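Local coordinates for protein terminal oxygenase component of carbazole 1,9a-dioxygenase (Sphingomonas, PDB 3GKQ) that probably uses electrons passed through its Rieske [2Fe-2S] cluster to a mononuclear iron to dioxygenate carbazole at the 1 and 9a positions, at residues N30-V35 with Q143-L148; D200-L205 with S256-I261. One frame throughout, in Å; residues are numbered along the deposited sequence.

Contact 1. Residues N30-V35 with Q143-L148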
ATOM      1  N   ASN A  30      30.590  -3.472  -1.934  1.00 29.02           N
ATOM      2  CA  ASN A  30      31.953  -3.993  -2.037  1.00 28.85           C
ATOM      3  C   ASN A  30      32.293  -5.052  -0.981  1.00 29.05           C
ATOM      4  O   ASN A  30      33.384  -5.058  -0.412  1.00 29.26           O
ATOM      5  CB  ASN A  30      32.962  -2.841  -1.993  1.00 28.98           C
ATOM      6  CG  ASN A  30      32.811  -1.897  -3.180  1.00 31.21           C
ATOM      7  OD1 ASN A  30      32.858  -2.326  -4.334  1.00 29.87           O
ATOM      8  ND2 ASN A  30      32.620  -0.612  -2.900  1.00 29.54           N
ATOM      9  N   HIS A  31      31.345  -5.956  -0.739  1.00 27.67           N
ATOM     10  CA  HIS A  31      31.514  -7.044   0.219  1.00 26.33           C
ATOM     11  C   HIS A  31      30.828  -8.292  -0.335  1.00 26.75           C
ATOM     12  O   HIS A  31      29.963  -8.192  -1.214  1.00 25.75           O
ATOM     13  CB  HIS A  31      30.870  -6.691   1.564  1.00 25.64           C
ATOM     14  CG  HIS A  31      31.619  -5.663   2.355  1.00 25.67           C
ATOM     15  ND1 HIS A  31      32.708  -5.975   3.141  1.00 27.29           N
ATOM     16  CD2 HIS A  31      31.418  -4.332   2.502  1.00 25.27           C
ATOM     17  CE1 HIS A  31      33.143  -4.882   3.741  1.00 27.21           C
ATOM     18  NE2 HIS A  31      32.377  -3.870   3.371  1.00 26.19           N
ATOM     19  N   TRP A  32      31.214  -9.458   0.185  1.00 26.44           N
ATOM     20  CA  TRP A  32      30.620 -10.728  -0.225  1.00 26.85           C
ATOM     21  C   TRP A  32      29.396 -10.994   0.641  1.00 26.60           C
ATOM     22  O   TRP A  32      29.400 -10.710   1.837  1.00 26.57           O
ATOM     23  CB  TRP A  32      31.596 -11.898  -0.035  1.00 27.50           C
ATOM     24  CG  TRP A  32      32.759 -11.918  -0.975  1.00 28.62           C
ATOM     25  CD1 TRP A  32      34.005 -11.406  -0.753  1.00 30.34           C
ATOM     26  CD2 TRP A  32      32.790 -12.499  -2.284  1.00 29.23           C
ATOM     27  NE1 TRP A  32      34.812 -11.637  -1.840  1.00 30.85           N
ATOM     28  CE2 TRP A  32      34.092 -12.306  -2.794  1.00 30.50           C
ATOM     29  CE3 TRP A  32      31.843 -13.166  -3.073  1.00 28.39           C
ATOM     30  CZ2 TRP A  32      34.474 -12.759  -4.065  1.00 30.36           C
ATOM     31  CZ3 TRP A  32      32.222 -13.616  -4.338  1.00 28.57           C
ATOM     32  CH2 TRP A  32      33.528 -13.409  -4.819  1.00 30.69           C
ATOM     33  N   TYR A  33      28.362 -11.556   0.030  1.00 25.69           N
ATOM     34  CA  TYR A  33      27.126 -11.878   0.725  1.00 25.64           C
ATOM     35  C   TYR A  33      26.594 -13.220   0.238  1.00 25.71           C
ATOM     36  O   TYR A  33      26.578 -13.487  -0.960  1.00 26.18           O
ATOM     37  CB  TYR A  33      26.055 -10.821   0.439  1.00 25.38           C
ATOM     38  CG  TYR A  33      26.309  -9.460   1.049  1.00 27.69           C
ATOM     39  CD1 TYR A  33      25.951  -9.186   2.372  1.00 24.90           C
ATOM     40  CD2 TYR A  33      26.895  -8.441   0.299  1.00 26.43           C
ATOM     41  CE1 TYR A  33      26.168  -7.926   2.931  1.00 27.15           C
ATOM     42  CE2 TYR A  33      27.119  -7.183   0.843  1.00 27.53           C
ATOM     43  CZ  TYR A  33      26.752  -6.931   2.159  1.00 27.97           C
ATOM     44  OH  TYR A  33      26.973  -5.686   2.693  1.00 26.47           O
ATOM     45  N   PRO A  34      26.165 -14.088   1.165  1.00 26.03           N
ATOM     46  CA  PRO A  34      25.623 -15.391   0.769  1.00 26.81           C
ATOM     47  C   PRO A  34      24.169 -15.129   0.370  1.00 27.26           C
ATOM     48  O   PRO A  34      23.486 -14.341   1.023  1.00 28.42           O
ATOM     49  CB  PRO A  34      25.743 -16.214   2.047  1.00 26.08           C
ATOM     50  CG  PRO A  34      25.503 -15.189   3.123  1.00 26.06           C
ATOM     51  CD  PRO A  34      26.308 -13.994   2.631  1.00 26.64           C
ATOM     52  N   VAL A  35      23.686 -15.771  -0.689  1.00 28.00           N
ATOM     53  CA  VAL A  35      22.315 -15.527  -1.123  1.00 29.58           C
ATOM     54  C   VAL A  35      21.426 -16.757  -1.208  1.00 31.40           C
ATOM     55  O   VAL A  35      20.199 -16.644  -1.156  1.00 29.39           O
ATOM     56  CB  VAL A  35      22.282 -14.834  -2.501  1.00 30.57           C
ATOM     57  CG1 VAL A  35      22.976 -13.487  -2.418  1.00 32.52           C
ATOM     58  CG2 VAL A  35      22.957 -15.716  -3.547  1.00 30.88           C
ATOM     59  N   GLN A 143      34.677  -2.666  -7.268  1.00 43.89           N
ATOM     60  CA  GLN A 143      36.107  -2.914  -7.197  1.00 44.60           C
ATOM     61  C   GLN A 143      36.415  -4.402  -7.212  1.00 44.84           C
ATOM     62  O   GLN A 143      35.522  -5.235  -7.037  1.00 44.27           O
ATOM     63  CB  GLN A 143      36.689  -2.274  -5.937  1.00 45.63           C
ATOM     64  CG  GLN A 143      36.097  -2.787  -4.638  1.00 45.70           C
ATOM     65  CD  GLN A 143      36.473  -1.914  -3.459  1.00 46.41           C
ATOM     66  OE1 GLN A 143      36.239  -0.704  -3.476  1.00 47.74           O
ATOM     67  NE2 GLN A 143      37.053  -2.519  -2.425  1.00 44.57           N
ATOM     68  N   GLU A 144      37.684  -4.727  -7.439  1.00 44.67           N
ATOM     69  CA  GLU A 144      38.125  -6.113  -7.462  1.00 44.51           C
ATOM     70  C   GLU A 144      37.842  -6.742  -6.111  1.00 42.31           C
ATOM     71  O   GLU A 144      38.098  -6.142  -5.071  1.00 41.69           O
ATOM     72  CB  GLU A 144      39.624  -6.195  -7.766  1.00 47.01           C
ATOM     73  CG  GLU A 144      39.946  -6.237  -9.251  1.00 51.90           C
ATOM     74  CD  GLU A 144      39.516  -7.544  -9.893  1.00 54.45           C
ATOM     75  OE1 GLU A 144      40.037  -8.607  -9.481  1.00 56.27           O
ATOM     76  OE2 GLU A 144      38.659  -7.512 -10.805  1.00 55.38           O
ATOM     77  N   PRO A 145      37.295  -7.964  -6.112  1.00 40.98           N
ATOM     78  CA  PRO A 145      36.975  -8.675  -4.873  1.00 40.64           C
ATOM     79  C   PRO A 145      38.192  -9.047  -4.034  1.00 41.16           C
ATOM     80  O   PRO A 145      39.218  -9.472  -4.564  1.00 41.85           O
ATOM     81  CB  PRO A 145      36.241  -9.920  -5.368  1.00 39.66           C
ATOM     82  CG  PRO A 145      35.610  -9.460  -6.638  1.00 40.78           C
ATOM     83  CD  PRO A 145      36.716  -8.656  -7.275  1.00 39.95           C
ATOM     84  N   HIS A 146      38.070  -8.873  -2.723  1.00 40.33           N
ATOM     85  CA  HIS A 146      39.127  -9.251  -1.799  1.00 39.34           C
ATOM     86  C   HIS A 146      38.781 -10.698  -1.461  1.00 39.26           C
ATOM     87  O   HIS A 146      37.796 -11.228  -1.979  1.00 39.05           O
ATOM     88  CB  HIS A 146      39.073  -8.388  -0.537  1.00 38.18           C
ATOM     89  CG  HIS A 146      37.681  -8.086  -0.074  1.00 38.13           C
ATOM     90  ND1 HIS A 146      36.951  -7.022  -0.561  1.00 35.93           N
ATOM     91  CD2 HIS A 146      36.873  -8.728   0.803  1.00 37.33           C
ATOM     92  CE1 HIS A 146      35.753  -7.022  -0.003  1.00 37.84           C
ATOM     93  NE2 HIS A 146      35.680  -8.047   0.829  1.00 37.07           N
ATOM     94  N   ASP A 147      39.573 -11.336  -0.604  1.00 40.17           N
ATOM     95  CA  ASP A 147      39.314 -12.725  -0.223  1.00 40.73           C
ATOM     96  C   ASP A 147      37.989 -12.859   0.516  1.00 38.88           C
ATOM     97  O   ASP A 147      37.646 -12.012   1.343  1.00 37.39           O
ATOM     98  CB  ASP A 147      40.423 -13.260   0.690  1.00 45.91           C
ATOM     99  CG  ASP A 147      41.757 -13.382  -0.014  1.00 50.97           C
ATOM    100  OD1 ASP A 147      41.826 -14.094  -1.039  1.00 54.81           O
ATOM    101  OD2 ASP A 147      42.740 -12.771   0.464  1.00 54.42           O
ATOM    102  N   LEU A 148      37.261 -13.934   0.226  1.00 35.71           N
ATOM    103  CA  LEU A 148      35.983 -14.197   0.877  1.00 35.03           C
ATOM    104  C   LEU A 148      36.176 -14.292   2.387  1.00 34.00           C
ATOM    105  O   LEU A 148      35.287 -13.925   3.162  1.00 32.07           O
ATOM    106  CB  LEU A 148      35.384 -15.512   0.370  1.00 33.55           C
ATOM    107  CG  LEU A 148      34.110 -15.966   1.092  1.00 34.03           C
ATOM    108  CD1 LEU A 148      32.987 -14.958   0.835  1.00 31.48           C
ATOM    109  CD2 LEU A 148      33.699 -17.351   0.606  1.00 32.88           C
TER

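Contact 2. Residues D200-L205 with S256-I261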
ATOM      1  N   ASP A 200      19.334 -28.881  28.337  1.00 40.65           N
ATOM      2  CA  ASP A 200      19.965 -28.530  29.609  1.00 40.74           C
ATOM      3  C   ASP A 200      20.919 -27.343  29.476  1.00 40.32           C
ATOM      4  O   ASP A 200      22.056 -27.379  29.961  1.00 39.60           O
ATOM      5  CB  ASP A 200      20.709 -29.758  30.162  1.00 43.63           C
ATOM      6  CG  ASP A 200      21.340 -29.505  31.523  1.00 46.01           C
ATOM      7  OD1 ASP A 200      20.640 -28.993  32.422  1.00 45.52           O
ATOM      8  OD2 ASP A 200      22.538 -29.823  31.693  1.00 48.97           O
ATOM      9  N   ILE A 201      20.445 -26.286  28.819  1.00 39.09           N
ATOM     10  CA  ILE A 201      21.247 -25.083  28.616  1.00 37.13           C
ATOM     11  C   ILE A 201      21.129 -24.108  29.774  1.00 35.68           C
ATOM     12  O   ILE A 201      20.043 -23.893  30.309  1.00 37.59           O
ATOM     13  CB  ILE A 201      20.834 -24.340  27.308  1.00 39.49           C
ATOM     14  CG1 ILE A 201      21.720 -24.793  26.148  1.00 39.62           C
ATOM     15  CG2 ILE A 201      20.968 -22.832  27.479  1.00 38.83           C
ATOM     16  CD1 ILE A 201      21.513 -26.200  25.750  1.00 41.77           C
ATOM     17  N   ALA A 202      22.254 -23.521  30.162  1.00 33.13           N
ATOM     18  CA  ALA A 202      22.249 -22.530  31.225  1.00 34.34           C
ATOM     19  C   ALA A 202      22.046 -21.172  30.542  1.00 34.75           C
ATOM     20  O   ALA A 202      22.921 -20.704  29.813  1.00 35.34           O
ATOM     21  CB  ALA A 202      23.569 -22.548  31.971  1.00 32.71           C
ATOM     22  N   LEU A 203      20.888 -20.559  30.759  1.00 33.75           N
ATOM     23  CA  LEU A 203      20.596 -19.259  30.163  1.00 32.53           C
ATOM     24  C   LEU A 203      20.102 -18.279  31.218  1.00 32.47           C
ATOM     25  O   LEU A 203      19.006 -18.426  31.762  1.00 33.35           O
ATOM     26  CB  LEU A 203      19.541 -19.394  29.069  1.00 32.02           C
ATOM     27  CG  LEU A 203      19.267 -18.114  28.274  1.00 35.15           C
ATOM     28  CD1 LEU A 203      20.483 -17.790  27.409  1.00 34.25           C
ATOM     29  CD2 LEU A 203      18.033 -18.299  27.405  1.00 34.37           C
ATOM     30  N   PRO A 204      20.913 -17.263  31.524  1.00 31.83           N
ATOM     31  CA  PRO A 204      20.536 -16.264  32.522  1.00 32.67           C
ATOM     32  C   PRO A 204      19.491 -15.297  31.972  1.00 33.68           C
ATOM     33  O   PRO A 204      19.108 -15.379  30.800  1.00 32.22           O
ATOM     34  CB  PRO A 204      21.857 -15.573  32.824  1.00 31.93           C
ATOM     35  CG  PRO A 204      22.534 -15.588  31.482  1.00 34.31           C
ATOM     36  CD  PRO A 204      22.257 -16.989  30.982  1.00 31.90           C
ATOM     37  N   LEU A 205      19.025 -14.396  32.833  1.00 34.25           N
ATOM     38  CA  LEU A 205      18.049 -13.387  32.439  1.00 37.27           C
ATOM     39  C   LEU A 205      18.812 -12.243  31.778  1.00 40.37           C
ATOM     40  O   LEU A 205      18.375 -11.699  30.764  1.00 41.02           O
ATOM     41  CB  LEU A 205      17.297 -12.851  33.664  1.00 33.05           C
ATOM     42  CG  LEU A 205      16.339 -13.800  34.391  1.00 33.34           C
ATOM     43  CD1 LEU A 205      15.835 -13.133  35.658  1.00 34.91           C
ATOM     44  CD2 LEU A 205      15.180 -14.172  33.483  1.00 32.38           C
ATOM     45  N   SER A 256      23.569 -27.279  32.830  1.00 37.08           N
ATOM     46  CA  SER A 256      24.963 -27.704  32.884  1.00 40.08           C
ATOM     47  C   SER A 256      25.720 -27.463  31.578  1.00 41.06           C
ATOM     48  O   SER A 256      26.951 -27.423  31.574  1.00 41.83           O
ATOM     49  CB  SER A 256      25.051 -29.176  33.292  1.00 43.50           C
ATOM     50  OG  SER A 256      24.686 -29.334  34.656  1.00 44.72           O
ATOM     51  N   LYS A 257      24.996 -27.296  30.474  1.00 40.95           N
ATOM     52  CA  LYS A 257      25.648 -27.030  29.191  1.00 40.49           C
ATOM     53  C   LYS A 257      25.845 -25.529  29.014  1.00 40.14           C
ATOM     54  O   LYS A 257      24.878 -24.769  28.946  1.00 39.61           O
ATOM     55  CB  LYS A 257      24.820 -27.586  28.032  1.00 39.64           C
ATOM     56  CG  LYS A 257      24.779 -29.098  27.984  1.00 40.45           C
ATOM     57  CD  LYS A 257      24.164 -29.592  26.683  1.00 41.34           C
ATOM     58  CE  LYS A 257      24.227 -31.108  26.589  1.00 41.18           C
ATOM     59  NZ  LYS A 257      23.755 -31.601  25.271  1.00 40.44           N
ATOM     60  N   MET A 258      27.107 -25.113  28.952  1.00 39.61           N
ATOM     61  CA  MET A 258      27.459 -23.710  28.797  1.00 40.45           C
ATOM     62  C   MET A 258      27.642 -23.339  27.325  1.00 41.00           C
ATOM     63  O   MET A 258      28.519 -23.874  26.642  1.00 41.07           O
ATOM     64  CB  MET A 258      28.748 -23.411  29.565  1.00 41.09           C
ATOM     65  CG  MET A 258      28.764 -23.975  30.978  1.00 42.83           C
ATOM     66  SD  MET A 258      27.355 -23.430  31.958  1.00 44.32           S
ATOM     67  CE  MET A 258      27.974 -21.869  32.583  1.00 43.07           C
ATOM     68  N   VAL A 259      26.813 -22.417  26.846  1.00 40.48           N
ATOM     69  CA  VAL A 259      26.883 -21.970  25.458  1.00 39.65           C
ATOM     70  C   VAL A 259      27.009 -20.454  25.383  1.00 40.07           C
ATOM     71  O   VAL A 259      26.966 -19.769  26.407  1.00 38.82           O
ATOM     72  CB  VAL A 259      25.631 -22.401  24.665  1.00 39.16           C
ATOM     73  CG1 VAL A 259      25.618 -23.910  24.496  1.00 39.45           C
ATOM     74  CG2 VAL A 259      24.374 -21.929  25.380  1.00 37.49           C
ATOM     75  N   ALA A 260      27.161 -19.935  24.169  1.00 40.34           N
ATOM     76  CA  ALA A 260      27.295 -18.495  23.966  1.00 41.12           C
ATOM     77  C   ALA A 260      28.376 -17.950  24.893  1.00 41.35           C
ATOM     78  O   ALA A 260      28.151 -17.000  25.652  1.00 42.11           O
ATOM     79  CB  ALA A 260      25.963 -17.795  24.236  1.00 38.92           C
ATOM     80  N   ILE A 261      29.546 -18.572  24.832  1.00 41.20           N
ATOM     81  CA  ILE A 261      30.686 -18.169  25.642  1.00 40.98           C
ATOM     82  C   ILE A 261      31.413 -17.038  24.925  1.00 41.63           C
ATOM     83  O   ILE A 261      31.927 -16.114  25.554  1.00 42.76           O
ATOM     84  CB  ILE A 261      31.649 -19.359  25.851  1.00 40.17           C
ATOM     85  CG1 ILE A 261      30.991 -20.395  26.771  1.00 39.70           C
ATOM     86  CG2 ILE A 261      32.975 -18.876  26.426  1.00 40.61           C
ATOM     87  CD1 ILE A 261      31.794 -21.666  26.943  1.00 39.64           C
TER
HETATM   88  O   HOH W   1      22.100 -30.178  34.723  1.00 51.34           O
HETATM   89  O   HOH W   2      25.250 -21.126  28.935  1.00 38.05           O

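Contact 1. Residues N30-V35 with Q143-L148
Trp-32 and His-146 meet because their first torsions turn the indole edge toward the imidazole face: the indole CG stands beside its own backbone N (chi1 -70°), whereas the imidazole of His-146 is folded between N and carbonyl carbon (chi1 38°). The result is a T-shaped pair, with the centroid of the five-membered ring 5.4 Å from that of His-146. Trp-32 NE1 donates in its ring plane to His-146 O, a 3.0 Å bond with an N-H...O angle of 167°, so one residue receives the indole through both its ring and its carbonyl. Leu-148 packs from another direction: its CA lies over the face of the five-membered ring in a CH-pi contact, and its CD1 comes within 3.5 Å of Trp-32 CB. Pro-145 CB touches the six-membered ring at Trp-32 CZ2, 3.6 Å away. His-31 joins Trp-32 and His-146 in an aromatic cluster between strand 31-35 and the loop. That strand is an outer one of a three-stranded antiparallel sheet, and Asn-30 and His-31 both face Val-140 in a G1 beta bulge. The Asp-151 carboxylate accepts from His-31 ND1, His-146 NE2 and Trp-32 N, which would limit the turning of both imidazoles. Replacing Trp-32 by an alanine is likely to leave the His-146 carbonyl without its indole donor and open a gap between Pro-145 and Leu-148. The His-146 ring also presents CE1, in plane, to Asn-30 O at 3.1 Å. Beyond it, the amides of Asn-30 and Gln-143 stack, while Gln-143 N gives Asn-30 OD1 a weak 3.5 Å bond; Asn-30 ND2 donates to Arg-375 O.

Contact 2. Residues D200-L205 with S256-I261
Asp-200 and Lys-257 are joined where two loops run briefly side by side. Lys-257 N donates to Asp-200 O at 3.0 Å, the N-H pointing nearly straight at the oxygen, and Lys-257 O accepts from Ala-202 N at 3.1 Å. This pairing on both sides of Ile-201 is the pattern of a parallel beta bridge, and it remains a single bridge. It is the close-packed part of the contact, drawing the CA atoms of Ile-201 and Lys-257 to 4.8 Å. On the inner side, Ile-201 CG1 lies 4.0 Å from Val-259 CG2, the two side chains crossing at about a right angle; Leu-196 of helix 194-198 and Phe-276 cover them further. The non-haem iron site is near, with the side chain of Ile-201 about 8 Å from that of the iron ligand His-190. Between the segments, a water accepts from Val-259 N. The outer side is looser and wetter. Asp-200 extends its carboxylate away from its own N (chi1 -177°), which lets Ser-256 N reach OD2 at 3.0 Å from above the carboxylate plane. A second water donates to Asp-200 OD1 and hydrogen-bonds Ser-256 OG at 2.7 Å. The bent chain of Met-258 brings Met-258 SD to 3.9 Å from Ala-202 CB. The extended Lys-257 chain leads off to a salt bridge with Asp-278 and a hydrogen bond to Asn-199. With main-chain bonds carrying the bridge and the lysine charge paired elsewhere, the Asp-200 carboxylate is probably steadied as an anion by a peptide N-H and water.

In the fold
Contact 1 is the more interior of the two, its centre about 13 Å from that of the chain; contact 2 is a surface contact, about 24 Å out on the opposite side. They share no element: residues 30-35 and 143-148 join an edge strand to the loop between strands 135-140 and 161-170, whereas 200-205 and 256-261 tie together two loops near the mononuclear iron. With about 21 Å between their nearest atoms, they do not touch. Place and chemistry go together: aromatic rings and a buried indole donor dominate contact 1, away from the metal sites, while backbone pairing, a carboxylate and waters characterise contact 2.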